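Local coordinates for DUF1902 domain-containing protein (Thermus thermophilus, PDB 1WV8), which is of unknown function, belonging to the DUF1902 family and forming a two-subunit assembly built on a small alpha-beta fold, at residues E35-L38 with A39-V43; V54-E57 with L58-L62. One frame throughout, in Å; residues are numbered along the deposited sequence.

Contact 1. Residues E35-L38 with A39-V43; sequences EELL and AKLAV
The flat peptide groups of Glu35, Glu36 and Leu37 offer their carbonyl oxygens to the next helical turn. Ala39 N meets Glu35 O at 2.9 Å in the carbonyl plane, whereas Lys40 N, 2.8 Å from Glu36 O, stands 22° out of the plane of the Glu36 carbonyl. Aliphatic carbons also lie against Glu36 O and Leu37 O. Lys40 has CG anti to its carbonyl carbon (chi1 -61°), which lays CG 3.2 Å from Glu36 O; the chain then runs extended to hydrogen-bond Glu30 O through NZ. Glu36 OE1 stays 5.2 Å from Lys40 NZ, too far for a salt bridge, so any attraction is probably weak. On the buried side Leu41 CD1 lies 3.1 Å from Leu37 O and 3.4 Å from Leu37 CD2, a tight fit of obliquely crossing branches that also pack on Leu64. Replacing Leu41 with an alanine would probably leave Leu37 CD2 without its neighbour and open a gap beneath strand 61-69. Glu35 OE2 instead accepts a bond from Leu34 N of the second subunit, whose Arg68 packs on Leu38 and short Ala42. The helix is thus amphipathic: leucines bind it to the sheet, while charged ends reach strand 30-31 and the partner chain.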
loop_
_atom_site.group_PDB
_atom_site.type_symbol
_atom_site.label_atom_id
_atom_site.label_comp_id
_atom_site.label_asym_id
_atom_site.label_seq_id
_atom_site.Cartn_x
_atom_site.Cartn_y
_atom_site.Cartn_z
ATOM N N GLU A 35 5.621 -7.961 0.585
ATOM C CA GLU A 35 5.101 -9.060 -0.229
ATOM C C GLU A 35 4.546 -10.144 0.694
ATOM O O GLU A 35 3.403 -10.584 0.533
ATOM C CB GLU A 35 6.205 -9.648 -1.115
ATOM C CG GLU A 35 6.586 -8.805 -2.342
ATOM C CD GLU A 35 7.157 -7.428 -2.005
ATOM O OE1 GLU A 35 7.938 -7.309 -1.031
ATOM O OE2 GLU A 35 6.834 -6.462 -2.730
ATOM N N GLU A 36 5.362 -10.563 1.661
ATOM C CA GLU A 36 4.971 -11.580 2.636
ATOM C C GLU A 36 3.764 -11.132 3.471
ATOM O O GLU A 36 2.885 -11.933 3.800
ATOM C CB GLU A 36 6.140 -11.892 3.576
ATOM C CG GLU A 36 7.369 -12.457 2.892
ATOM C CD GLU A 36 8.516 -12.679 3.857
ATOM O OE1 GLU A 36 8.297 -13.341 4.894
ATOM O OE2 GLU A 36 9.635 -12.196 3.580
ATOM N N LEU A 37 3.728 -9.856 3.830
ATOM C CA LEU A 37 2.605 -9.342 4.599
ATOM C C LEU A 37 1.338 -9.535 3.762
ATOM O O LEU A 37 0.281 -9.896 4.291
ATOM C CB LEU A 37 2.785 -7.858 4.891
ATOM C CG LEU A 37 2.317 -7.273 6.233
ATOM C CD1 LEU A 37 1.737 -5.925 5.938
ATOM C CD2 LEU A 37 1.276 -8.130 6.929
ATOM N N LEU A 38 1.444 -9.284 2.456
ATOM C CA LEU A 38 0.294 -9.442 1.561
ATOM C C LEU A 38 -0.131 -10.895 1.531
ATOM O O LEU A 38 -1.302 -11.206 1.693
ATOM C CB LEU A 38 0.631 -9.000 0.138
ATOM C CG LEU A 38 0.206 -7.584 -0.248
ATOM C CD1 LEU A 38 0.776 -7.225 -1.606
ATOM C CD2 LEU A 38 -1.311 -7.488 -0.251
ATOM N N ALA A 39 0.838 -11.773 1.310
ATOM C CA ALA A 39 0.574 -13.203 1.273
ATOM C C ALA A 39 -0.179 -13.616 2.538
ATOM O O ALA A 39 -1.274 -14.188 2.464
ATOM C CB ALA A 39 1.887 -13.969 1.162
ATOM N N LYS A 40 0.396 -13.311 3.701
ATOM C CA LYS A 40 -0.242 -13.676 4.962
ATOM C C LYS A 40 -1.665 -13.119 5.069
ATOM O O LYS A 40 -2.581 -13.829 5.484
ATOM C CB LYS A 40 0.611 -13.201 6.140
ATOM C CG LYS A 40 1.999 -13.820 6.169
ATOM C CD LYS A 40 2.765 -13.458 7.432
ATOM C CE LYS A 40 4.081 -14.228 7.504
ATOM N NZ LYS A 40 4.825 -13.994 8.775
ATOM N N LEU A 41 -1.853 -11.861 4.676
ATOM C CA LEU A 41 -3.167 -11.227 4.744
ATOM C C LEU A 41 -4.229 -11.940 3.902
ATOM O O LEU A 41 -5.375 -12.086 4.324
ATOM C CB LEU A 41 -3.059 -9.760 4.310
ATOM C CG LEU A 41 -2.780 -8.710 5.399
ATOM C CD1 LEU A 41 -1.895 -9.297 6.456
ATOM C CD2 LEU A 41 -2.132 -7.468 4.788
ATOM N N ALA A 42 -3.833 -12.375 2.712
ATOM C CA ALA A 42 -4.736 -13.059 1.794
ATOM C C ALA A 42 -5.398 -14.257 2.452
ATOM O O ALA A 42 -6.546 -14.586 2.159
ATOM C CB ALA A 42 -3.974 -13.504 0.558
ATOM N N VAL A 43 -4.666 -14.902 3.351
ATOM C CA VAL A 43 -5.171 -16.071 4.054
ATOM C C VAL A 43 -5.975 -15.691 5.297
ATOM O O VAL A 43 -7.143 -16.057 5.430
ATOM C CB VAL A 43 -4.015 -16.988 4.488
ATOM C CG1 VAL A 43 -4.565 -18.220 5.158
ATOM C CG2 VAL A 43 -3.168 -17.371 3.285
#

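Contact 2. Residues V54-E57 with L58-L62; sequences VALE and LPVEL
Leu56 and Val60 face each other across a bend in a backbone that is otherwise largely extended. The chain enters from Ala55, whose positive phi of 67° is a left-handed conformation that alanine, with nothing beyond CB, accepts more readily than a bulky residue. From Leu56 onward the torsions are those of extended chain, yet the peptide bond between Leu58 and Pro59 is cis. Proline is the residue that most readily permits this form, and here it folds Glu57 to Val60 into a turn close to type VIb, with Glu57 CA and Val60 CA 6.7 Å apart. As usual for such a turn, no hydrogen bond closes it: Glu57 O stands 4.2 Å from Val60 N and meets instead the methyl Val60 CG2 at 3.2 Å.

That methyl is the hub on the inner side. Val60 CG1 is anti to the backbone N (chi1 -179°), which places CG2 beside that N and turns it back to Leu56, where it lies 3.9 Å from Leu56 CD1 and 4.0 Å from Leu56 CB. The two side chains cross at about a right angle, and the compact, branched valine fills the bend. Leu58 folds back along the chain, its CD1 3.2 Å from Leu56 O and 4.1 Å from Leu56 CB. Glu57, at an exposed position, has its CB directed away and an extended chain beyond CG, as suits a surface carboxylate.

Leu56 continues inward onto Leu49 of helix 34-51 and joins Val60 on Leu4 of strand 3-11, while backbone bonds of Glu57 and Glu61 to Arg2, just ahead of that strand, hold the turn and the first residue of strand 61-69 beside it. Strand 61-69 runs parallel to strand 3-11 on one edge and, through Glu61 and Leu62, forms an antiparallel ladder with the second subunit.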
loop_
_atom_site.group_PDB
_atom_site.type_symbol
_atom_site.label_atom_id
_atom_site.label_comp_id
_atom_site.label_asym_id
_atom_site.label_seq_id
_atom_site.Cartn_x
_atom_site.Cartn_y
_atom_site.Cartn_z
ATOM N N VAL A 54 -19.354 -11.038 9.383
ATOM C CA VAL A 54 -18.924 -10.527 8.082
ATOM C C VAL A 54 -19.649 -9.250 7.675
ATOM O O VAL A 54 -19.202 -8.149 7.984
ATOM C CB VAL A 54 -19.157 -11.560 6.961
ATOM C CG1 VAL A 54 -18.521 -11.069 5.671
ATOM C CG2 VAL A 54 -18.604 -12.916 7.365
ATOM N N ALA A 55 -20.767 -9.418 6.973
ATOM C CA ALA A 55 -21.579 -8.305 6.487
ATOM C C ALA A 55 -20.787 -7.539 5.433
ATOM O O ALA A 55 -20.548 -6.339 5.566
ATOM C CB ALA A 55 -21.963 -7.383 7.647
ATOM N N LEU A 56 -20.383 -8.245 4.380
ATOM C CA LEU A 56 -19.597 -7.649 3.301
ATOM C C LEU A 56 -20.263 -7.706 1.937
ATOM O O LEU A 56 -21.006 -8.640 1.637
ATOM C CB LEU A 56 -18.252 -8.362 3.179
ATOM C CG LEU A 56 -17.204 -8.184 4.271
ATOM C CD1 LEU A 56 -16.059 -9.145 4.014
ATOM C CD2 LEU A 56 -16.710 -6.746 4.280
ATOM N N GLU A 57 -19.987 -6.701 1.111
ATOM C CA GLU A 57 -20.509 -6.676 -0.251
ATOM C C GLU A 57 -19.389 -7.264 -1.104
ATOM O O GLU A 57 -18.219 -6.929 -0.914
ATOM C CB GLU A 57 -20.828 -5.249 -0.700
ATOM C CG GLU A 57 -22.024 -4.643 0.002
ATOM C CD GLU A 57 -22.450 -3.331 -0.614
ATOM O OE1 GLU A 57 -22.721 -3.307 -1.833
ATOM O OE2 GLU A 57 -22.513 -2.324 0.121
ATOM N N LEU A 58 -19.741 -8.145 -2.034
ATOM C CA LEU A 58 -18.751 -8.805 -2.876
ATOM C C LEU A 58 -18.710 -8.305 -4.322
ATOM O O LEU A 58 -19.645 -7.658 -4.796
ATOM C CB LEU A 58 -19.004 -10.318 -2.844
ATOM C CG LEU A 58 -18.707 -11.107 -1.554
ATOM C CD1 LEU A 58 -19.013 -10.295 -0.307
ATOM C CD2 LEU A 58 -19.538 -12.375 -1.560
ATOM N N PRO A 59 -17.602 -8.581 -5.035
ATOM C CA PRO A 59 -16.437 -9.316 -4.529
ATOM C C PRO A 59 -15.559 -8.383 -3.691
ATOM O O PRO A 59 -15.444 -7.189 -3.991
ATOM C CB PRO A 59 -15.750 -9.775 -5.807
ATOM C CG PRO A 59 -15.970 -8.613 -6.712
ATOM C CD PRO A 59 -17.427 -8.244 -6.460
ATOM N N VAL A 60 -14.946 -8.928 -2.643
ATOM C CA VAL A 60 -14.104 -8.120 -1.762
ATOM C C VAL A 60 -12.628 -8.108 -2.143
ATOM O O VAL A 60 -12.048 -9.145 -2.471
ATOM C CB VAL A 60 -14.217 -8.590 -0.288
ATOM C CG1 VAL A 60 -13.345 -7.719 0.602
ATOM C CG2 VAL A 60 -15.661 -8.526 0.176
ATOM N N GLU A 61 -12.031 -6.919 -2.100
ATOM C CA GLU A 61 -10.614 -6.748 -2.408
ATOM C C GLU A 61 -9.893 -6.124 -1.213
ATOM O O GLU A 61 -10.450 -5.293 -0.483
ATOM C CB GLU A 61 -10.427 -5.857 -3.633
ATOM C CG GLU A 61 -11.112 -4.505 -3.526
ATOM C CD GLU A 61 -10.620 -3.508 -4.565
ATOM O OE1 GLU A 61 -10.591 -3.855 -5.766
ATOM O OE2 GLU A 61 -10.272 -2.370 -4.181
ATOM N N LEU A 62 -8.648 -6.534 -1.030
ATOM C CA LEU A 62 -7.807 -6.045 0.056
ATOM C C LEU A 62 -6.871 -4.924 -0.425
ATOM O O LEU A 62 -6.097 -5.129 -1.361
ATOM C CB LEU A 62 -6.975 -7.213 0.592
ATOM C CG LEU A 62 -5.976 -6.968 1.718
ATOM C CD1 LEU A 62 -6.727 -6.744 3.013
ATOM C CD2 LEU A 62 -5.055 -8.173 1.843
#

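Contact 1 and contact 2 come in series along the chain: the first is about two and a half turns of helix 34-51, the second the connection that brings the chain back from this helix into strand 61-69. Their centres lie about 17 Å apart, yet they meet where Leu41 CB packs against Leu62 CD2 at 3.5 Å. Leu41 thus links contact 1 to the strand that follows the turn, so helix and sheet share one hydrophobic layer. Both contacts also reach the second subunit, contact 1 through Glu35, Leu38 and Ala42, contact 2 through Val60 and the strand ladder. No active site or ligand is known here to which either could be related.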